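Local coordinates for protein probable UTP--glucose-1-phosphate uridylyltransferase YngB (Bacillus subtilis, PDB 7O2N) that catalyses the formation of UDP-glucose and diphosphate from UTP and glucose-1-phosphate, supplying glycolipid synthesis and wall teichoic acid glucosylation in anaerobic fermentative growth, at residues R62-H67 with I99-Q104; L54-R59 with V114-H119; I134-T139 with T266-M271. All blocks are in the same frame, centred on the assembly; numbering follows the deposited sequence.

Contact 1 (R62-H67 with I99-Q104)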
loop_
_atom_site.group_PDB
_atom_site.type_symbol
_atom_site.label_atom_id
_atom_site.label_comp_id
_atom_site.label_asym_id
_atom_site.label_seq_id
_atom_site.Cartn_x
_atom_site.Cartn_y
_atom_site.Cartn_z
ATOM N N ARG A 62 7.323 -10.667 -8.737
ATOM C CA ARG A 62 8.146 -9.967 -9.709
ATOM C C ARG A 62 8.330 -8.521 -9.262
ATOM O O ARG A 62 9.417 -7.971 -9.399
ATOM C CB ARG A 62 7.571 -10.043 -11.130
ATOM N N SER A 63 7.286 -7.916 -8.686
ATOM C CA SER A 63 7.359 -6.505 -8.344
ATOM C C SER A 63 8.541 -6.157 -7.432
ATOM O O SER A 63 9.073 -5.046 -7.525
ATOM C CB SER A 63 6.052 -5.978 -7.839
ATOM O OG SER A 63 5.616 -6.641 -6.667
ATOM N N ILE A 64 8.971 -7.083 -6.564
ATOM C CA ILE A 64 10.119 -6.807 -5.711
ATOM C C ILE A 64 11.359 -6.607 -6.587
ATOM O O ILE A 64 12.107 -5.654 -6.394
ATOM C CB ILE A 64 10.342 -7.918 -4.663
ATOM C CG1 ILE A 64 9.217 -8.001 -3.629
ATOM C CG2 ILE A 64 11.702 -7.821 -3.988
ATOM C CD1 ILE A 64 9.023 -9.418 -3.123
ATOM N N GLU A 65 11.560 -7.512 -7.554
ATOM C CA GLU A 65 12.734 -7.528 -8.418
ATOM C C GLU A 65 12.746 -6.287 -9.313
ATOM O O GLU A 65 13.802 -5.712 -9.596
ATOM C CB GLU A 65 12.765 -8.821 -9.249
ATOM C CG GLU A 65 12.471 -10.077 -8.438
ATOM C CD GLU A 65 12.290 -11.364 -9.225
ATOM O OE1 GLU A 65 12.940 -11.482 -10.283
ATOM O OE2 GLU A 65 11.511 -12.251 -8.770
ATOM N N ASP A 66 11.555 -5.899 -9.767
ATOM C CA ASP A 66 11.371 -4.759 -10.629
ATOM C C ASP A 66 11.677 -3.485 -9.850
ATOM O O ASP A 66 12.312 -2.585 -10.377
ATOM C CB ASP A 66 9.956 -4.763 -11.198
ATOM C CG ASP A 66 9.822 -5.534 -12.502
ATOM O OD1 ASP A 66 10.846 -5.657 -13.273
ATOM O OD2 ASP A 66 8.689 -5.977 -12.781
ATOM N N HIS A 67 11.224 -3.421 -8.597
ATOM C CA HIS A 67 11.381 -2.231 -7.778
ATOM C C HIS A 67 12.846 -1.815 -7.718
ATOM O O HIS A 67 13.139 -0.628 -7.765
ATOM C CB HIS A 67 10.799 -2.437 -6.375
ATOM C CG HIS A 67 10.727 -1.182 -5.570
ATOM N ND1 HIS A 67 9.700 -0.241 -5.733
ATOM C CD2 HIS A 67 11.539 -0.708 -4.600
ATOM C CE1 HIS A 67 9.912 0.772 -4.909
ATOM N NE2 HIS A 67 11.036 0.512 -4.213
ATOM N N ILE A 99 21.308 -6.894 -5.675
ATOM C CA ILE A 99 20.187 -7.697 -5.228
ATOM C C ILE A 99 20.109 -8.970 -6.063
ATOM O O ILE A 99 19.835 -8.895 -7.258
ATOM C CB ILE A 99 18.883 -6.890 -5.322
ATOM C CG1 ILE A 99 19.007 -5.488 -4.732
ATOM C CG2 ILE A 99 17.753 -7.651 -4.664
ATOM C CD1 ILE A 99 19.381 -5.465 -3.275
ATOM N N HIS A 100 20.315 -10.118 -5.410
ATOM C CA HIS A 100 20.187 -11.426 -6.043
ATOM C C HIS A 100 18.866 -12.075 -5.619
ATOM O O HIS A 100 18.370 -11.767 -4.545
ATOM C CB HIS A 100 21.384 -12.302 -5.635
ATOM C CG HIS A 100 22.712 -11.676 -5.909
ATOM N ND1 HIS A 100 23.053 -10.421 -5.455
ATOM C CD2 HIS A 100 23.786 -12.119 -6.588
ATOM C CE1 HIS A 100 24.266 -10.115 -5.855
ATOM N NE2 HIS A 100 24.742 -11.145 -6.542
ATOM N N TYR A 101 18.315 -12.974 -6.452
ATOM C CA TYR A 101 17.087 -13.704 -6.146
ATOM C C TYR A 101 17.244 -15.210 -6.333
ATOM O O TYR A 101 17.948 -15.687 -7.216
ATOM C CB TYR A 101 15.940 -13.279 -7.058
ATOM C CG TYR A 101 15.722 -11.801 -6.991
ATOM C CD1 TYR A 101 15.045 -11.227 -5.926
ATOM C CD2 TYR A 101 16.271 -10.972 -7.949
ATOM C CE1 TYR A 101 14.894 -9.850 -5.834
ATOM C CE2 TYR A 101 16.130 -9.595 -7.871
ATOM C CZ TYR A 101 15.448 -9.028 -6.804
ATOM O OH TYR A 101 15.288 -7.671 -6.726
ATOM N N ILE A 102 16.543 -15.962 -5.499
ATOM C CA ILE A 102 16.405 -17.389 -5.702
ATOM C C ILE A 102 14.962 -17.723 -5.392
ATOM O O ILE A 102 14.354 -17.087 -4.537
ATOM C CB ILE A 102 17.363 -18.186 -4.793
ATOM C CG1 ILE A 102 17.274 -19.686 -5.061
ATOM C CG2 ILE A 102 17.145 -17.883 -3.321
ATOM C CD1 ILE A 102 18.342 -20.203 -5.970
ATOM N N ARG A 103 14.422 -18.711 -6.093
ATOM C CA ARG A 103 13.076 -19.119 -5.743
ATOM C C ARG A 103 13.118 -20.217 -4.691
ATOM O O ARG A 103 13.818 -21.205 -4.870
ATOM C CB ARG A 103 12.325 -19.561 -6.989
ATOM C CG ARG A 103 11.182 -18.619 -7.284
ATOM C CD ARG A 103 11.367 -17.778 -8.519
ATOM N NE ARG A 103 10.075 -17.989 -9.151
ATOM C CZ ARG A 103 9.513 -17.188 -10.037
ATOM N NH1 ARG A 103 10.122 -16.072 -10.418
ATOM N NH2 ARG A 103 8.338 -17.524 -10.538
ATOM N N GLN A 104 12.381 -20.032 -3.592
ATOM C CA GLN A 104 12.168 -21.130 -2.668
ATOM C C GLN A 104 11.246 -22.116 -3.367
ATOM O O GLN A 104 10.228 -21.715 -3.937
ATOM C CB GLN A 104 11.517 -20.609 -1.400
ATOM C CG GLN A 104 11.847 -21.478 -0.201
ATOM C CD GLN A 104 11.060 -21.046 1.012
ATOM O OE1 GLN A 104 9.958 -20.485 0.898
ATOM N NE2 GLN A 104 11.626 -21.337 2.175
#
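Glu65 OE2 and Arg103 NH1 lie 4.4 Å apart. Their charges are opposite, and the gap is too long for a salt bridge, so the attraction is probably mild. Closer packing comes from Glu65 and Tyr101. Glu65 CG sits over the middle of one face of the Tyr101 ring, 3.5 Å from the centroid and 10° off the ring normal. This is a CH-pi contact. Beyond CG the glutamate chain is extended, and its carboxylate stacks over the ring with the two planes 27° apart. Tyr101 CG is anti to its own carbonyl carbon (chi1 -55°), and from there the ring reaches the helix with OH beside the Glu65 backbone. Ile64 adds an apolar touch, CG2 to Tyr101 CE1 at 4.2 Å. Replacing Tyr101 with an alanine would probably leave the Glu65 methylenes without their flat partner and open a gap between helix and strand. The helix 62-67 runs nearly antiparallel to the strand 99-103. It is the first helix of the beta-alpha-beta crossover from strand 52-57 to its parallel neighbour 98-103. Tyr101 also rests on Ile55 of strand 52-57, while His67 O bonds to Lys23 of the second subunit.

Contact 2 (L54-R59 with V114-H119)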
loop_
_atom_site.group_PDB
_atom_site.type_symbol
_atom_site.label_atom_id
_atom_site.label_comp_id
_atom_site.label_asym_id
_atom_site.label_seq_id
_atom_site.Cartn_x
_atom_site.Cartn_y
_atom_site.Cartn_z
ATOM N N LEU A 54 20.630 -11.531 -0.911
ATOM C CA LEU A 54 19.873 -12.560 -1.597
ATOM C C LEU A 54 18.455 -12.558 -1.038
ATOM O O LEU A 54 18.241 -12.708 0.162
ATOM C CB LEU A 54 20.525 -13.919 -1.350
ATOM C CG LEU A 54 19.765 -15.118 -1.922
ATOM C CD1 LEU A 54 19.522 -14.988 -3.426
ATOM C CD2 LEU A 54 20.523 -16.402 -1.652
ATOM N N ILE A 55 17.485 -12.365 -1.922
ATOM C CA ILE A 55 16.096 -12.469 -1.527
ATOM C C ILE A 55 15.617 -13.850 -1.941
ATOM O O ILE A 55 15.765 -14.240 -3.099
ATOM C CB ILE A 55 15.262 -11.362 -2.192
ATOM C CG1 ILE A 55 15.782 -9.973 -1.819
ATOM C CG2 ILE A 55 13.787 -11.544 -1.870
ATOM C CD1 ILE A 55 15.072 -8.865 -2.521
ATOM N N ILE A 56 15.108 -14.605 -0.965
ATOM C CA ILE A 56 14.469 -15.876 -1.246
ATOM C C ILE A 56 13.023 -15.498 -1.532
ATOM O O ILE A 56 12.274 -15.120 -0.631
ATOM C CB ILE A 56 14.574 -16.855 -0.057
ATOM C CG1 ILE A 56 15.924 -16.863 0.685
ATOM C CG2 ILE A 56 14.096 -18.243 -0.439
ATOM C CD1 ILE A 56 17.181 -16.927 -0.148
ATOM N N THR A 57 12.668 -15.510 -2.815
ATOM C CA THR A 57 11.360 -15.049 -3.231
ATOM C C THR A 57 10.527 -16.264 -3.629
ATOM O O THR A 57 11.055 -17.364 -3.725
ATOM C CB THR A 57 11.515 -14.007 -4.348
ATOM O OG1 THR A 57 10.219 -13.550 -4.747
ATOM C CG2 THR A 57 12.232 -14.540 -5.569
ATOM N N GLY A 58 9.241 -16.040 -3.896
ATOM C CA GLY A 58 8.327 -17.057 -4.396
ATOM C C GLY A 58 7.639 -16.631 -5.696
ATOM O O GLY A 58 8.164 -15.793 -6.432
ATOM N N ARG A 59 6.455 -17.210 -5.959
ATOM C CA ARG A 59 5.714 -16.979 -7.191
ATOM C C ARG A 59 5.019 -15.621 -7.139
ATOM O O ARG A 59 4.598 -15.158 -6.075
ATOM C CB ARG A 59 4.703 -18.105 -7.405
ATOM C CG ARG A 59 5.211 -19.245 -8.281
ATOM C CD ARG A 59 4.535 -20.601 -8.078
ATOM N NE ARG A 59 5.322 -21.658 -7.438
ATOM C CZ ARG A 59 5.544 -21.766 -6.125
ATOM N NH1 ARG A 59 5.043 -20.874 -5.287
ATOM N NH2 ARG A 59 6.276 -22.759 -5.651
ATOM N N VAL A 114 16.875 -20.191 4.814
ATOM C CA VAL A 114 18.245 -19.819 5.098
ATOM C C VAL A 114 19.198 -20.806 4.420
ATOM O O VAL A 114 20.310 -20.436 4.047
ATOM C CB VAL A 114 18.480 -19.729 6.617
ATOM C CG1 VAL A 114 19.930 -19.401 6.971
ATOM C CG2 VAL A 114 17.522 -18.728 7.252
ATOM N N LEU A 115 18.759 -22.059 4.256
ATOM C CA LEU A 115 19.615 -23.077 3.677
ATOM C C LEU A 115 19.848 -22.782 2.199
ATOM O O LEU A 115 20.945 -23.034 1.673
ATOM C CB LEU A 115 18.970 -24.452 3.868
ATOM C CG LEU A 115 19.555 -25.275 5.013
ATOM C CD1 LEU A 115 19.038 -26.703 4.967
ATOM C CD2 LEU A 115 21.085 -25.232 5.015
ATOM N N CYS A 116 18.807 -22.240 1.546
ATOM C CA CYS A 116 18.872 -21.896 0.133
ATOM C C CYS A 116 20.067 -20.983 -0.128
ATOM O O CYS A 116 20.711 -21.074 -1.166
ATOM C CB CYS A 116 17.589 -21.203 -0.325
ATOM S SG CYS A 116 16.109 -22.257 -0.303
ATOM N N ALA A 117 20.383 -20.139 0.858
ATOM C CA ALA A 117 21.384 -19.103 0.711
ATOM C C ALA A 117 22.797 -19.685 0.697
ATOM O O ALA A 117 23.747 -18.972 0.348
ATOM C CB ALA A 117 21.206 -18.154 1.851
ATOM N N GLU A 118 22.913 -20.980 1.056
ATOM C CA GLU A 118 24.157 -21.616 1.458
ATOM C C GLU A 118 25.290 -21.251 0.506
ATOM O O GLU A 118 26.281 -20.660 0.928
ATOM C CB GLU A 118 23.987 -23.129 1.555
ATOM C CG GLU A 118 25.273 -23.847 1.932
ATOM C CD GLU A 118 25.131 -25.346 2.131
ATOM O OE1 GLU A 118 23.983 -25.820 2.307
ATOM O OE2 GLU A 118 26.165 -26.040 2.120
ATOM N N HIS A 119 25.112 -21.599 -0.777
ATOM C CA HIS A 119 26.170 -21.564 -1.774
ATOM C C HIS A 119 26.503 -20.121 -2.124
ATOM O O HIS A 119 27.612 -19.819 -2.563
ATOM C CB HIS A 119 25.777 -22.409 -2.994
ATOM C CG HIS A 119 25.672 -23.873 -2.698
ATOM N ND1 HIS A 119 26.727 -24.749 -2.902
ATOM C CD2 HIS A 119 24.663 -24.618 -2.187
ATOM C CE1 HIS A 119 26.370 -25.965 -2.540
ATOM N NE2 HIS A 119 25.113 -25.910 -2.095
#
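Apolar contacts join Leu54 and Ile56 of the strand to Ala117 and Cys116 at the join of two short helices. Leu54 CD2 lies 3.7 Å from Ala117 CA and 4.0 Å from Ala117 CB. The leucine therefore meets the alanine with one methyl branch. Its CG is anti to the backbone N (chi1 175°), a setting that carries CD2 to the helical segment. The second pair is looser: Ile56 CD1 is 4.3 Å from Cys116 CB. Here the cysteine offers its methylene, while the sulfur is turned further along the strand. Leu54 and Ile56 are two residues apart, so both side chains project from the same face of the sheet.

This is the helix-on-sheet packing of the Rossmann-like core in a GT-A type nucleotidyltransferase. The helices 109-116 and 118-121 belong to the connection from strand 98-103 to strand 125-129, and they pass over strand 52-57 on the way. Strand 6-11 lies on one flank, where it bonds to the backbones of Leu54 and Ile56 and its Val8 touches Ala117. Leu54 and Ile56 both pack on Ile102 of the strand on their other flank.

Backbone hydrogen bonds shape the helical side. Ala117 N binds Val114 O at 3.2 Å, and Glu118 N binds Leu115 O at 2.9 Å. Each spans three residues, giving a tight turn that presents Cys116 and Ala117 to the strand.

At the end of segment 54-59, beyond the contact, Arg59 NH1 forms a salt bridge with Glu73 of the second subunit.

Contact 3 (I134-T139 with T266-M271)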
loop_
_atom_site.group_PDB
_atom_site.type_symbol
_atom_site.label_atom_id
_atom_site.label_comp_id
_atom_site.label_asym_id
_atom_site.label_seq_id
_atom_site.Cartn_x
_atom_site.Cartn_y
_atom_site.Cartn_z
ATOM N N ILE A 134 10.240 -1.963 11.503
ATOM C CA ILE A 134 11.210 -0.962 11.086
ATOM C C ILE A 134 11.857 -0.384 12.344
ATOM O O ILE A 134 11.185 -0.180 13.344
ATOM C CB ILE A 134 10.554 0.089 10.162
ATOM C CG1 ILE A 134 10.173 -0.534 8.810
ATOM C CG2 ILE A 134 11.383 1.363 10.022
ATOM C CD1 ILE A 134 8.933 0.081 8.136
ATOM N N MET A 135 13.178 -0.182 12.297
ATOM C CA MET A 135 13.952 0.421 13.368
ATOM C C MET A 135 14.432 1.790 12.903
ATOM O O MET A 135 15.029 1.922 11.834
ATOM C CB MET A 135 15.181 -0.429 13.674
ATOM C CG MET A 135 14.865 -1.718 14.386
ATOM S SD MET A 135 15.142 -1.678 16.165
ATOM C CE MET A 135 14.774 0.047 16.463
ATOM N N VAL A 136 14.161 2.815 13.715
ATOM C CA VAL A 136 14.727 4.132 13.493
ATOM C C VAL A 136 15.801 4.345 14.550
ATOM O O VAL A 136 15.511 4.227 15.742
ATOM C CB VAL A 136 13.621 5.200 13.549
ATOM C CG1 VAL A 136 14.110 6.550 13.043
ATOM C CG2 VAL A 136 12.394 4.758 12.755
ATOM N N SER A 137 17.032 4.622 14.084
ATOM C CA SER A 137 18.243 4.484 14.885
ATOM C C SER A 137 19.312 5.475 14.436
ATOM O O SER A 137 19.377 5.813 13.264
ATOM C CB SER A 137 18.774 3.083 14.800
ATOM O OG SER A 137 17.787 2.165 15.208
ATOM N N GLU A 138 20.173 5.897 15.371
ATOM C CA GLU A 138 21.336 6.698 15.016
ATOM C C GLU A 138 22.336 5.794 14.294
ATOM O O GLU A 138 22.973 6.172 13.311
ATOM C CB GLU A 138 21.937 7.363 16.259
ATOM C CG GLU A 138 20.959 8.268 16.981
ATOM C CD GLU A 138 21.579 9.038 18.131
ATOM O OE1 GLU A 138 21.495 10.279 18.118
ATOM O OE2 GLU A 138 22.137 8.395 19.040
ATOM N N THR A 139 22.454 4.574 14.811
ATOM C CA THR A 139 23.229 3.504 14.225
ATOM C C THR A 139 22.262 2.443 13.687
ATOM O O THR A 139 21.517 1.821 14.454
ATOM C CB THR A 139 24.116 2.955 15.342
ATOM O OG1 THR A 139 25.180 3.884 15.501
ATOM C CG2 THR A 139 24.659 1.568 15.099
ATOM N N THR A 266 2.350 6.356 10.415
ATOM C CA THR A 266 2.125 7.572 11.176
ATOM C C THR A 266 3.427 8.095 11.773
ATOM O O THR A 266 3.767 9.262 11.579
ATOM C CB THR A 266 1.073 7.318 12.253
ATOM O OG1 THR A 266 -0.117 6.943 11.558
ATOM C CG2 THR A 266 0.806 8.528 13.111
ATOM N N GLU A 267 4.151 7.216 12.476
ATOM C CA GLU A 267 5.350 7.632 13.188
ATOM C C GLU A 267 6.443 8.090 12.217
ATOM O O GLU A 267 7.069 9.127 12.443
ATOM C CB GLU A 267 5.864 6.536 14.123
ATOM C CG GLU A 267 4.811 5.996 15.063
ATOM C CD GLU A 267 4.495 6.850 16.280
ATOM O OE1 GLU A 267 4.963 7.996 16.329
ATOM O OE2 GLU A 267 3.789 6.352 17.194
ATOM N N ILE A 268 6.660 7.318 11.145
ATOM C CA ILE A 268 7.718 7.638 10.200
ATOM C C ILE A 268 7.276 8.883 9.419
ATOM O O ILE A 268 8.101 9.720 9.034
ATOM C CB ILE A 268 8.009 6.444 9.260
ATOM C CG1 ILE A 268 8.188 5.089 9.956
ATOM C CG2 ILE A 268 9.101 6.762 8.247
ATOM C CD1 ILE A 268 9.489 4.872 10.678
ATOM N N GLY A 269 5.957 9.007 9.207
ATOM C CA GLY A 269 5.404 10.138 8.492
ATOM C C GLY A 269 5.747 11.419 9.234
ATOM O O GLY A 269 6.233 12.389 8.643
ATOM N N LEU A 270 5.550 11.351 10.557
ATOM C CA LEU A 270 5.758 12.483 11.448
ATOM C C LEU A 270 7.233 12.857 11.490
ATOM O O LEU A 270 7.569 13.940 11.957
ATOM C CB LEU A 270 5.241 12.132 12.848
ATOM C CG LEU A 270 3.724 12.209 12.983
ATOM C CD1 LEU A 270 3.225 11.540 14.237
ATOM C CD2 LEU A 270 3.270 13.651 12.937
ATOM N N MET A 271 8.094 11.959 11.002
ATOM C CA MET A 271 9.513 12.234 11.039
ATOM C C MET A 271 9.938 12.898 9.733
ATOM O O MET A 271 11.060 13.390 9.627
ATOM C CB MET A 271 10.316 10.963 11.301
ATOM C CG MET A 271 10.129 10.440 12.715
ATOM S SD MET A 271 10.736 8.707 12.904
ATOM C CE MET A 271 10.390 8.344 14.630
#
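The backbones of Val136 and Ile268 come nearest each other here, with their CA atoms 8.5 Å apart, so strand 134-136 and helix 266-269 are bridged by side chains. Ile268 makes most of the contact from the helix. Its CD1 methyl lies 3.6 Å from Val136 CG2 and 4.0 Å from Ile134 CG2. One methyl thus touches two branched residues of the strand. Ile134 and Val136 are alternate residues, and both point toward the helix. The Ile268 and Val136 side chains slide past each other in opposite directions. Ile134 meets Ile268 at a slant. In Ile268, CG1 is anti to the carbonyl carbon (chi1 -48°), which sends CD1 out to the strand.

The strand belongs to a two-stranded antiparallel sheet, 133-136 with 251-254, set apart from the large central sheet of this GT-A type enzyme. Backbone bonds tie Ile134 to Tyr253 and Val136 to Asn251. Helix 258-269 follows strand 251-254 in the chain and packs back against this small sheet. Tyr253 touches Val136, Ile268 and Met271, and Tyr40 of helix 37-47 touches Ile134 and Ile268, so both fill in beside the same cluster.

Met271 closes the outer end of the contact. Its SD meets Val136 CG1 at 4.0 Å, the two side chains reaching toward each other tip to tip. The methionine chain is extended beyond CG, which lets the sulfur span the gap. The two methyls of Val136 therefore serve different partners, CG2 for Ile268 and CG1 for Met271. A backbone bond from Met271 N to Ile268 O, 3.0 Å long, links these two residues. Beside them, Glu267 forms a salt bridge with Arg289 of the second subunit and a hydrogen bond with its Tyr282.

Overall arrangement
Contacts 1 and 2 are neighbours, with centres about 10 Å apart. Contact 1 uses strand 98-103 and contact 2 strand 52-57, parallel neighbours in one sheet, which are bonded to each other through the backbone between Ile55 and His100 and between Thr57 and Ile102. Ile55 and Tyr101 face one side of the sheet, Ile56 and Ile102 the other, so the two contacts cover opposite faces. Along the chain contact 1 is nested inside the loop closed by contact 2. Contact 3 comes later in series, about 26 Å from contact 1 and about 28 Å from contact 2 between centres, on the small sheet of 133-136 and 251-254. Residues around all three contacts meet the second subunit of the homodimer.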